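Local coordinates for transcriptional regulator, MerR family (Bacillus thuringiensis serovar konkukian, PDB 3GPV), which probably binds DNA and regulates transcription as a dimeric member of the MerR family, through a helix-turn-helix region followed by a long C-terminal helix, at residues B[27-30]-B[31-34]; B[90-93]-B[94-98]. One frame throughout, in Å; residues are numbered along the deposited sequence.

Contact 1: residues B[27-30]-B[31-34]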
loop_
_atom_site.group_PDB
_atom_site.type_symbol
_atom_site.label_atom_id
_atom_site.label_comp_id
_atom_site.label_asym_id
_atom_site.label_seq_id
_atom_site.Cartn_x
_atom_site.Cartn_y
_atom_site.Cartn_z
ATOM N N HIS B 27 17.695 2.798 2.894
ATOM C CA HIS B 27 17.145 1.653 3.606
ATOM C C HIS B 27 16.490 0.690 2.628
ATOM O O HIS B 27 15.393 0.185 2.868
ATOM C CB HIS B 27 16.129 2.100 4.660
ATOM C CG HIS B 27 16.733 2.876 5.782
ATOM N ND1 HIS B 27 15.977 3.507 6.746
ATOM C CD2 HIS B 27 18.026 3.122 6.099
ATOM C CE1 HIS B 27 16.777 4.110 7.605
ATOM N NE2 HIS B 27 18.027 3.892 7.235
ATOM N N LEU B 28 17.177 0.456 1.515
ATOM C CA LEU B 28 16.709 -0.454 0.480
ATOM C C LEU B 28 17.677 -1.624 0.427
ATOM O O LEU B 28 18.828 -1.494 0.837
ATOM C CB LEU B 28 16.705 0.237 -0.882
ATOM C CG LEU B 28 15.730 1.381 -1.151
ATOM C CD1 LEU B 28 16.181 2.132 -2.393
ATOM C CD2 LEU B 28 14.324 0.833 -1.327
ATOM N N THR B 29 17.212 -2.768 -0.060
ATOM C CA THR B 29 18.079 -3.927 -0.183
ATOM C C THR B 29 18.744 -3.781 -1.540
ATOM O O THR B 29 18.220 -3.094 -2.414
ATOM C CB THR B 29 17.285 -5.255 -0.146
ATOM O OG1 THR B 29 16.375 -5.308 -1.250
ATOM C CG2 THR B 29 16.513 -5.378 1.157
ATOM N N ILE B 30 19.898 -4.411 -1.712
ATOM C CA ILE B 30 20.618 -4.345 -2.973
ATOM C C ILE B 30 19.736 -4.848 -4.119
ATOM O O ILE B 30 19.742 -4.286 -5.217
ATOM C CB ILE B 30 21.918 -5.190 -2.909
ATOM C CG1 ILE B 30 22.758 -4.955 -4.163
ATOM C CG2 ILE B 30 21.586 -6.671 -2.757
ATOM C CD1 ILE B 30 23.442 -3.604 -4.199
ATOM N N SER B 31 18.966 -5.898 -3.857
ATOM C CA SER B 31 18.088 -6.467 -4.870
ATOM C C SER B 31 16.906 -5.566 -5.212
ATOM O O SER B 31 16.449 -5.557 -6.355
ATOM C CB SER B 31 17.581 -7.831 -4.415
ATOM O OG SER B 31 17.019 -7.743 -3.118
ATOM N N GLN B 32 16.405 -4.818 -4.229
ATOM C CA GLN B 32 15.282 -3.916 -4.465
ATOM C C GLN B 32 15.669 -2.847 -5.473
ATOM O O GLN B 32 14.915 -2.555 -6.399
ATOM C CB GLN B 32 14.834 -3.245 -3.166
ATOM C CG GLN B 32 13.958 -4.115 -2.281
ATOM C CD GLN B 32 13.497 -3.396 -1.024
ATOM O OE1 GLN B 32 14.309 -3.013 -0.183
ATOM N NE2 GLN B 32 12.188 -3.207 -0.895
ATOM N N ILE B 33 16.848 -2.265 -5.287
ATOM C CA ILE B 33 17.327 -1.229 -6.187
ATOM C C ILE B 33 17.588 -1.786 -7.578
ATOM O O ILE B 33 17.393 -1.101 -8.576
ATOM C CB ILE B 33 18.621 -0.586 -5.656
ATOM C CG1 ILE B 33 18.348 0.047 -4.299
ATOM C CG2 ILE B 33 19.124 0.486 -6.631
ATOM C CD1 ILE B 33 19.502 0.829 -3.754
ATOM N N ARG B 34 18.031 -3.034 -7.643
ATOM C CA ARG B 34 18.308 -3.645 -8.933
ATOM C C ARG B 34 17.018 -3.887 -9.700
ATOM O O ARG B 34 17.004 -3.867 -10.930
ATOM C CB ARG B 34 19.095 -4.941 -8.743
ATOM C CG ARG B 34 20.567 -4.686 -8.451
ATOM C CD ARG B 34 21.310 -5.951 -8.055
ATOM N NE ARG B 34 22.724 -5.680 -7.809
ATOM C CZ ARG B 34 23.558 -6.529 -7.215
ATOM N NH1 ARG B 34 23.123 -7.712 -6.800
ATOM N NH2 ARG B 34 24.828 -6.191 -7.034
#
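Ser31 lies in the first turn of helix 30-38, with its OG 3.1 Å from Thr29 OG1, a hydroxyl whose position is less certain in the model. Thr29 is the N-cap of this helix.

Gln32 completes a capping box with Thr29. Its OE1 accepts from Thr29 N at 2.9 Å. The donor lies in the carbonyl plane, on a lone pair of OE1. Gln32 CG lies anti to its own carbonyl carbon (chi1 -80°), and the chain beyond it is extended. This carries the amide back across the Thr29 side chain at about a right angle. In return Gln32 N donates to Thr29 OG1, subject to the same doubt. A weak bond from the same Gln32 N reaches Thr29 O.

Ile33 N gives the first regular bond of the helix, to Thr29 O at 3.3 Å, and it is fairly straight (165°). Ile33 CG1 meets Leu28 CD1 at 3.6 Å, and the two side chains cross nearly perpendicularly. Ile33 is buried and also touches Ile19 and Ala23 of helix 19-25. Leu28 and Ile33 thus join the turn to the packing between the two helices of the helix-turn-helix. His27 is the C-prime residue of the Schellman motif that ends the first of them.

Arg34 N donates to Ile30 O at 3.2 Å. Its side chain runs extended from CG to NE, past the same carbonyl. Ile30 CG1 lies 3.5 Å above the centre of one guanidinium face. That contact is apolar and uses the face, while the N-H bonds lie in the guanidinium plane. In MerR relatives the second helix of this motif enters the DNA major groove. Gln32 OE1 gives Thr29 N an acceptor, and Thr29 OG1 probably does the same for Gln32 N, so the capping box satisfies N-H groups that have no preceding helical turn to bond to.

Contact 2: residues B[90-93]-B[94-98]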
loop_
_atom_site.group_PDB
_atom_site.type_symbol
_atom_site.label_atom_id
_atom_site.label_comp_id
_atom_site.label_asym_id
_atom_site.label_seq_id
_atom_site.Cartn_x
_atom_site.Cartn_y
_atom_site.Cartn_z
ATOM N N ASP B 90 12.513 19.861 -20.914
ATOM C CA ASP B 90 11.376 20.724 -20.619
ATOM C C ASP B 90 10.284 20.745 -21.678
ATOM O O ASP B 90 9.361 21.550 -21.596
ATOM C CB ASP B 90 11.852 22.154 -20.333
ATOM C CG ASP B 90 12.628 22.753 -21.486
ATOM O OD1 ASP B 90 13.614 22.126 -21.927
ATOM O OD2 ASP B 90 12.259 23.855 -21.947
ATOM N N SER B 91 10.377 19.860 -22.665
ATOM C CA SER B 91 9.356 19.799 -23.704
ATOM C C SER B 91 8.187 18.955 -23.195
ATOM O O SER B 91 7.148 18.852 -23.849
ATOM C CB SER B 91 9.917 19.177 -24.987
ATOM O OG SER B 91 10.072 17.774 -24.859
ATOM N N THR B 92 8.367 18.349 -22.026
ATOM C CA THR B 92 7.334 17.515 -21.424
ATOM C C THR B 92 6.887 18.082 -20.076
ATOM O O THR B 92 6.216 17.405 -19.300
ATOM C CB THR B 92 7.844 16.088 -21.188
ATOM O OG1 THR B 92 8.925 16.124 -20.249
ATOM C CG2 THR B 92 8.329 15.472 -22.488
ATOM N N ILE B 93 7.262 19.329 -19.810
ATOM C CA ILE B 93 6.921 19.986 -18.556
ATOM C C ILE B 93 5.430 19.915 -18.226
ATOM O O ILE B 93 5.063 19.694 -17.075
ATOM C CB ILE B 93 7.360 21.460 -18.573
ATOM C CG1 ILE B 93 7.089 22.108 -17.212
ATOM C CG2 ILE B 93 6.622 22.207 -19.662
ATOM C CD1 ILE B 93 8.009 21.639 -16.105
ATOM N N LEU B 94 4.574 20.100 -19.227
ATOM C CA LEU B 94 3.135 20.048 -18.998
ATOM C C LEU B 94 2.687 18.624 -18.689
ATOM O O LEU B 94 1.794 18.414 -17.868
ATOM C CB LEU B 94 2.374 20.579 -20.219
ATOM C CG LEU B 94 2.663 22.018 -20.652
ATOM C CD1 LEU B 94 1.709 22.385 -21.771
ATOM C CD2 LEU B 94 2.507 22.982 -19.485
ATOM N N HIS B 95 3.306 17.649 -19.349
ATOM C CA HIS B 95 2.964 16.246 -19.130
ATOM C C HIS B 95 3.289 15.892 -17.684
ATOM O O HIS B 95 2.448 15.389 -16.940
ATOM C CB HIS B 95 3.787 15.326 -20.038
ATOM C CG HIS B 95 3.841 15.760 -21.471
ATOM N ND1 HIS B 95 4.177 17.041 -21.850
ATOM C CD2 HIS B 95 3.670 15.060 -22.618
ATOM C CE1 HIS B 95 4.212 17.112 -23.168
ATOM N NE2 HIS B 95 3.909 15.924 -23.658
ATOM N N ARG B 96 4.533 16.153 -17.303
ATOM C CA ARG B 96 4.998 15.862 -15.959
ATOM C C ARG B 96 4.198 16.607 -14.904
ATOM O O ARG B 96 3.872 16.042 -13.867
ATOM C CB ARG B 96 6.484 16.197 -15.839
ATOM C CG ARG B 96 7.387 15.174 -16.511
ATOM C CD ARG B 96 8.848 15.584 -16.424
ATOM N NE ARG B 96 9.170 16.615 -17.403
ATOM C CZ ARG B 96 9.913 17.685 -17.143
ATOM N NH1 ARG B 96 10.408 17.870 -15.924
ATOM N NH2 ARG B 96 10.165 18.566 -18.102
ATOM N N LEU B 97 3.883 17.870 -15.170
ATOM C CA LEU B 97 3.108 18.670 -14.231
ATOM C C LEU B 97 1.757 18.002 -14.035
ATOM O O LEU B 97 1.257 17.888 -12.912
ATOM C CB LEU B 97 2.909 20.095 -14.760
ATOM C CG LEU B 97 1.943 20.988 -13.967
ATOM C CD1 LEU B 97 2.429 21.155 -12.543
ATOM C CD2 LEU B 97 1.824 22.348 -14.641
ATOM N N LYS B 98 1.172 17.552 -15.136
ATOM C CA LYS B 98 -0.111 16.884 -15.073
ATOM C C LYS B 98 -0.039 15.595 -14.243
ATOM O O LYS B 98 -0.893 15.366 -13.385
ATOM C CB LYS B 98 -0.615 16.589 -16.492
ATOM C CG LYS B 98 -1.906 15.766 -16.573
ATOM C CD LYS B 98 -3.008 16.278 -15.638
ATOM C CE LYS B 98 -3.380 17.724 -15.911
ATOM N NZ LYS B 98 -4.515 18.159 -15.061
#
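Thr92 OG1 is held by three groups. Arg96 NE donates to it at 2.9 Å, from 15° off the guanidinium plane. The other two are the carbonyl oxygens of Trp85, its strongest polar partner, and Gly89. Both are within hydrogen-bonding distance, so the single hydroxyl proton must be shared or pass between them. Thr92 OG1 lies between its backbone N and carbonyl carbon, where it meets the arginine one turn further on.

The Arg96 chain bends at chi3 (-78°) and folds back toward the start of the helix. Asp90 CA lies at the guanidinium edge, 3.5 Å from Arg96 NH2. That nitrogen also makes a weak bond to Gly89 O. The backbone repeats the pairing: Arg96 N donates to Thr92 O at 2.9 Å, almost straight (174°).

Thr92 is the N-cap residue of helix 93-128, but its side chain makes no capping bond. Its hydroxyl instead ties the turn to the end of helix 76-88. Helix 93-128 is the long C-terminal helix that dimerises MerR-family proteins, and part of it is predicted to form a coiled coil. Tyr128 of the second subunit packs on Ile93, Arg96 and Leu97.

His95 lies against Thr92. Thr92 CB sits over one face of the ring, 4.1 Å from its centroid, in a CH-pi contact. Trp85 meets the same histidine edge-to-face. Leu97 N closes the next helical turn on Ile93 O at 2.9 Å.

Contact 1 comes first along the chain, and contact 2 follows well after it. Their centres are about 29 Å apart, on opposite sides of the chain's centre, and their nearest atoms are about 20 Å apart. They share no helix. Each is the start of a helix after a turn: helix 30-38 after helix 19-25, and helix 93-128 after helix 76-88. Contact 1 lies in the MerR-type helix-turn-helix region, probably the DNA-reading part. Contact 2 lies where the long helix begins, and there the second subunit packs against it. Helices 57-70 and 76-88 come between them in sequence, joining the probable DNA-binding region to the dimer-forming helix.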